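Local structure of beta-glucosidase (Saccharopolyspora erythraea D, 5M6G) at residues 139-144 / 562-567; 439-444 / 457-462. The protein probably hydrolyses terminal, non-reducing beta-D-glucosyl residues with release of beta-D-glucose, as a two-domain member of glycosyl hydrolase family 3. One frame throughout, in Å; residues are numbered along the deposited sequence.

Contact 1 of 2, residues 139-144 / 562-567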
loop_
_atom_site.group_PDB
_atom_site.type_symbol
_atom_site.label_atom_id
_atom_site.label_comp_id
_atom_site.label_asym_id
_atom_site.label_seq_id
_atom_site.Cartn_x
_atom_site.Cartn_y
_atom_site.Cartn_z
ATOM N N GLY A 139 -8.989 -6.911 -12.982
ATOM C CA GLY A 139 -10.360 -7.167 -12.598
ATOM C C GLY A 139 -10.613 -7.215 -11.109
ATOM O O GLY A 139 -11.770 -7.359 -10.699
ATOM N N ALA A 140 -9.573 -7.113 -10.285
ATOM C CA ALA A 140 -9.752 -6.981 -8.850
ATOM C C ALA A 140 -10.206 -5.568 -8.505
ATOM O O ALA A 140 -9.882 -4.606 -9.203
ATOM C CB ALA A 140 -8.446 -7.296 -8.118
ATOM N N THR A 141 -10.954 -5.455 -7.411
ATOM C CA THR A 141 -11.410 -4.158 -6.921
ATOM C C THR A 141 -10.220 -3.294 -6.524
ATOM O O THR A 141 -9.329 -3.752 -5.807
ATOM C CB THR A 141 -12.319 -4.358 -5.708
ATOM O OG1 THR A 141 -13.303 -5.360 -5.997
ATOM C CG2 THR A 141 -13.008 -3.061 -5.328
ATOM N N ILE A 142 -10.211 -2.037 -6.967
ATOM C CA ILE A 142 -9.133 -1.109 -6.624
ATOM C C ILE A 142 -9.697 -0.042 -5.692
ATOM O O ILE A 142 -10.525 0.787 -6.096
ATOM C CB ILE A 142 -8.485 -0.489 -7.868
ATOM C CG1 ILE A 142 -7.938 -1.591 -8.800
ATOM C CG2 ILE A 142 -7.384 0.503 -7.455
ATOM C CD1 ILE A 142 -6.882 -2.485 -8.158
ATOM N N TYR A 143 -9.241 -0.061 -4.441
ATOM C CA TYR A 143 -9.702 0.829 -3.388
ATOM C C TYR A 143 -8.906 2.124 -3.411
ATOM O O TYR A 143 -7.823 2.186 -4.005
ATOM C CB TYR A 143 -9.578 0.128 -2.024
ATOM C CG TYR A 143 -10.510 -1.066 -1.924
ATOM C CD1 TYR A 143 -11.859 -0.898 -1.602
ATOM C CD2 TYR A 143 -10.057 -2.346 -2.201
ATOM C CE1 TYR A 143 -12.725 -1.987 -1.548
ATOM C CE2 TYR A 143 -10.906 -3.443 -2.138
ATOM C CZ TYR A 143 -12.239 -3.257 -1.821
ATOM O OH TYR A 143 -13.083 -4.342 -1.767
ATOM N N PRO A 144 -9.433 3.196 -2.816
ATOM C CA PRO A 144 -8.633 4.418 -2.676
ATOM C C PRO A 144 -7.310 4.116 -1.986
ATOM O O PRO A 144 -7.229 3.254 -1.105
ATOM C CB PRO A 144 -9.518 5.327 -1.816
ATOM C CG PRO A 144 -10.925 4.871 -2.118
ATOM C CD PRO A 144 -10.794 3.362 -2.273
ATOM N N PRO A 562 -8.625 7.701 -6.050
ATOM C CA PRO A 562 -9.807 6.982 -5.547
ATOM C C PRO A 562 -9.929 5.541 -5.995
ATOM O O PRO A 562 -10.714 4.801 -5.392
ATOM C CB PRO A 562 -10.986 7.817 -6.082
ATOM C CG PRO A 562 -10.432 8.562 -7.251
ATOM C CD PRO A 562 -8.977 8.824 -6.934
ATOM N N GLY A 563 -9.204 5.114 -7.022
ATOM C CA GLY A 563 -9.261 3.722 -7.416
ATOM C C GLY A 563 -10.241 3.437 -8.540
ATOM O O GLY A 563 -10.499 4.297 -9.386
ATOM N N SER A 564 -10.795 2.228 -8.564
ATOM C CA SER A 564 -11.599 1.827 -9.713
ATOM C C SER A 564 -12.997 2.433 -9.723
ATOM O O SER A 564 -13.603 2.512 -10.793
ATOM C CB SER A 564 -11.694 0.298 -9.779
ATOM O OG SER A 564 -12.130 -0.233 -8.549
ATOM N N GLU A 565 -13.523 2.887 -8.586
ATOM C CA GLU A 565 -14.924 3.316 -8.535
ATOM C C GLU A 565 -15.024 4.843 -8.596
ATOM O O GLU A 565 -15.379 5.521 -7.632
ATOM C CB GLU A 565 -15.603 2.743 -7.295
ATOM C CG GLU A 565 -15.455 1.222 -7.183
ATOM C CD GLU A 565 -15.710 0.504 -8.509
ATOM O OE1 GLU A 565 -16.745 0.772 -9.157
ATOM O OE2 GLU A 565 -14.874 -0.329 -8.910
ATOM N N GLY A 566 -14.739 5.378 -9.787
ATOM C CA GLY A 566 -14.739 6.826 -9.965
ATOM C C GLY A 566 -16.081 7.484 -9.717
ATOM O O GLY A 566 -16.132 8.697 -9.449
ATOM N N GLN A 567 -17.174 6.714 -9.791
ATOM C CA GLN A 567 -18.500 7.290 -9.598
ATOM C C GLN A 567 -18.690 7.869 -8.192
ATOM O O GLN A 567 -19.563 8.726 -7.996
ATOM C CB GLN A 567 -19.568 6.235 -9.916
ATOM C CG GLN A 567 -19.616 5.063 -8.954
ATOM C CD GLN A 567 -18.674 3.884 -9.289
ATOM O OE1 GLN A 567 -17.656 4.035 -9.974
ATOM N NE2 GLN A 567 -19.033 2.696 -8.792
HETATM O O HOH W 1 -12.433 2.740 -5.802
#
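Ser564 lays its CB against CB of Ile142, 3.8 Å away, and turns its hydroxyl onto the backbone N of Ile142. The pair joins the two domains of a family 3 glycosidase: 139-144 is a loop of the N-terminal, TIM-barrel-type domain, and 562-567 follows a strand of the C-terminal domain's mixed sheet. Ser564 OG lies between its own backbone N and carbonyl carbon (chi1 52°), a rotation that presents it to Ile142 N, which donates to it over 3.1 Å. In return Ser564 N gives a fairly straight bond to Ile142 O at 2.9 Å, arriving 27° out of the carbonyl plane. Ser564 thus engages both polar backbone atoms of Ile142, one through its hydroxyl and one through its own N-H.

Water 1 fastens the same corner, donating to Ile142 O and Pro562 O and accepting from Glu565 N. Ile142 CG2, anti to the backbone N, reaches across to Gly563 CA at 3.7 Å. A side chain on Gly563 would run into the carbonyl oxygens of Ile142 and Tyr143, so the close approach depends on a glycine.

Around this junction, Tyr143 packs on helices 155-170 and 399-412, with Thr141 CG2 3.6 Å above one face of its ring, toward the rim. Glu565 is held at both oxygens: OE2 forms a salt bridge with Arg402, and OE1 takes Gln567 NE2 on its anti lone pair. At the far end the ring of Pro144 lies against a carbonyl, its CG 3.3 Å from Pro562 O.

Contact 2 of 2, residues 439-444 / 457-462. With MG (magnesium ion), chain G.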
loop_
_atom_site.group_PDB
_atom_site.type_symbol
_atom_site.label_atom_id
_atom_site.label_comp_id
_atom_site.label_asym_id
_atom_site.label_seq_id
_atom_site.Cartn_x
_atom_site.Cartn_y
_atom_site.Cartn_z
ATOM N N ASP A 439 -11.012 11.156 -17.162
ATOM C CA ASP A 439 -11.523 9.993 -17.879
ATOM C C ASP A 439 -10.409 8.959 -18.018
ATOM O O ASP A 439 -10.063 8.514 -19.108
ATOM C CB ASP A 439 -12.057 10.394 -19.258
ATOM C CG ASP A 439 -12.824 9.272 -19.947
ATOM O OD1 ASP A 439 -13.469 8.469 -19.248
ATOM O OD2 ASP A 439 -12.800 9.203 -21.198
ATOM N N ASP A 440 -9.825 8.550 -16.892
ATOM C CA ASP A 440 -8.630 7.711 -16.976
ATOM C C ASP A 440 -8.573 6.831 -15.731
ATOM O O ASP A 440 -8.232 7.308 -14.647
ATOM C CB ASP A 440 -7.379 8.567 -17.123
ATOM C CG ASP A 440 -6.183 7.774 -17.615
ATOM O OD1 ASP A 440 -5.680 6.912 -16.863
ATOM O OD2 ASP A 440 -5.737 8.018 -18.756
ATOM N N ILE A 441 -8.907 5.549 -15.909
ATOM C CA ILE A 441 -8.887 4.593 -14.805
ATOM C C ILE A 441 -7.509 4.555 -14.164
ATOM O O ILE A 441 -7.372 4.567 -12.932
ATOM C CB ILE A 441 -9.303 3.199 -15.311
ATOM C CG1 ILE A 441 -10.762 3.215 -15.774
ATOM C CG2 ILE A 441 -9.047 2.145 -14.248
ATOM C CD1 ILE A 441 -11.754 3.365 -14.641
ATOM N N GLY A 442 -6.466 4.498 -14.989
ATOM C CA GLY A 442 -5.126 4.353 -14.439
ATOM C C GLY A 442 -4.670 5.587 -13.680
ATOM O O GLY A 442 -4.055 5.478 -12.618
ATOM N N ASN A 443 -4.956 6.780 -14.211
ATOM C CA ASN A 443 -4.586 7.995 -13.483
ATOM C C ASN A 443 -5.346 8.101 -12.165
ATOM O O ASN A 443 -4.778 8.503 -11.142
ATOM C CB ASN A 443 -4.830 9.244 -14.333
ATOM C CG ASN A 443 -3.866 9.365 -15.506
ATOM O OD1 ASN A 443 -2.866 8.647 -15.587
ATOM N ND2 ASN A 443 -4.176 10.280 -16.432
ATOM N N GLN A 444 -6.633 7.746 -12.162
ATOM C CA GLN A 444 -7.394 7.849 -10.923
ATOM C C GLN A 444 -7.003 6.758 -9.935
ATOM O O GLN A 444 -7.296 6.881 -8.747
ATOM C CB GLN A 444 -8.901 7.807 -11.208
ATOM C CG GLN A 444 -9.482 6.410 -11.481
ATOM C CD GLN A 444 -10.937 6.460 -11.929
ATOM O OE1 GLN A 444 -11.336 7.362 -12.673
ATOM N NE2 GLN A 444 -11.734 5.480 -11.491
ATOM N N GLY A 457 -4.498 5.204 -18.683
ATOM C CA GLY A 457 -5.342 4.476 -19.606
ATOM C C GLY A 457 -6.295 3.536 -18.888
ATOM O O GLY A 457 -6.387 3.499 -17.657
ATOM N N ASP A 458 -7.001 2.745 -19.698
ATOM C CA ASP A 458 -8.031 1.833 -19.204
ATOM C C ASP A 458 -7.383 0.506 -18.814
ATOM O O ASP A 458 -7.512 -0.515 -19.487
ATOM C CB ASP A 458 -9.114 1.640 -20.259
ATOM C CG ASP A 458 -10.419 1.177 -19.665
ATOM O OD1 ASP A 458 -10.412 0.779 -18.488
ATOM O OD2 ASP A 458 -11.454 1.207 -20.366
ATOM N N ILE A 459 -6.680 0.532 -17.676
ATOM C CA ILE A 459 -5.815 -0.588 -17.318
ATOM C C ILE A 459 -6.511 -1.680 -16.522
ATOM O O ILE A 459 -5.941 -2.771 -16.364
ATOM C CB ILE A 459 -4.590 -0.090 -16.530
ATOM C CG1 ILE A 459 -5.021 0.562 -15.213
ATOM C CG2 ILE A 459 -3.802 0.894 -17.372
ATOM C CD1 ILE A 459 -3.794 0.988 -14.324
ATOM N N THR A 460 -7.707 -1.430 -15.998
ATOM C CA THR A 460 -8.457 -2.480 -15.317
ATOM C C THR A 460 -9.915 -2.057 -15.263
ATOM O O THR A 460 -10.277 -0.949 -15.670
ATOM C CB THR A 460 -7.904 -2.767 -13.908
ATOM O OG1 THR A 460 -8.521 -3.949 -13.377
ATOM C CG2 THR A 460 -8.166 -1.583 -12.965
ATOM N N GLU A 461 -10.754 -2.956 -14.754
ATOM C CA GLU A 461 -12.191 -2.716 -14.783
ATOM C C GLU A 461 -12.580 -1.679 -13.740
ATOM O O GLU A 461 -12.145 -1.740 -12.584
ATOM C CB GLU A 461 -12.959 -4.019 -14.571
ATOM C CG GLU A 461 -12.677 -5.040 -15.662
ATOM C CD GLU A 461 -13.345 -6.389 -15.427
ATOM O OE1 GLU A 461 -13.592 -6.743 -14.254
ATOM O OE2 GLU A 461 -13.610 -7.104 -16.419
ATOM N N GLY A 462 -13.385 -0.712 -14.160
ATOM C CA GLY A 462 -13.832 0.317 -13.253
ATOM C C GLY A 462 -14.613 1.370 -14.011
ATOM O O GLY A 462 -14.994 1.181 -15.170
HETATM MG MG MG G . -14.392 0.833 -17.217
HETATM O O HOH W 2 -13.822 0.541 -19.268
HETATM O O HOH W 3 -14.624 -1.342 -16.803
HETATM O O HOH W 4 -12.117 0.425 -16.920
HETATM O O HOH W 5 -16.446 0.973 -17.580
HETATM O O HOH W 6 -14.029 2.813 -17.495
#
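The loop 457-462 runs past the first turn of the helix beginning at Ile441, with CA atoms 5.2 Å apart at Gly442 and Gly457, and Gly442 N donates to Gly457 O in the carbonyl plane (2.8 Å). Asp440, its CG anti to the backbone N (chi1 -163°), accepts two backbone N-H groups at OD1. Gly457 N reaches OD1 on the syn side at 2.8 Å in an almost straight bond, and Asn443 N reaches it on the anti side, also at 2.8 Å, the two donors coming from opposite faces of the carboxylate plane. An alanine in place of Asp440 would remove that carboxylate, and is likely to leave both Gly457 N and Asn443 N without their shared acceptor.

Ile441 fills the bend of the loop: CG2 stands 4.0 Å from Thr460 CG2, at about a right angle to that side chain, while CD1 rests 3.5 Å from Gly462 C. Ile459 CD1 covers Gly442 CA. Beyond them Gly462 O binds the magnesium ion at 2.2 Å; five waters complete six ligands, one of them donating to Asp458 OD2. This is a classical N-cap whose aspartate also ties down a loop, here one carrying a largely hydrated magnesium site.

Overall arrangement
Contact 1 joins the two domains, whereas contact 2 lies wholly within the C-terminal one; their centres are 9 Å apart and they touch directly. Gln444 NE2 of contact 2 probably bonds Gly563 O of contact 1 (2.7 Å), and Gly139 N probably bonds Thr460 OG1 (3.0 Å), so the loop 457-462 also meets the N-terminal domain. Arg402 is a common partner, taking Glu565 from one contact and Glu461 O from the other. A second magnesium site lies beside contact 1: the side chain of Tyr143 is about 4 Å from that of His401, a ligand of that ion. The sorbitol pocket is farther off, with the side chain of Ile459 about 12 Å from the sorbitol-binding Gly92.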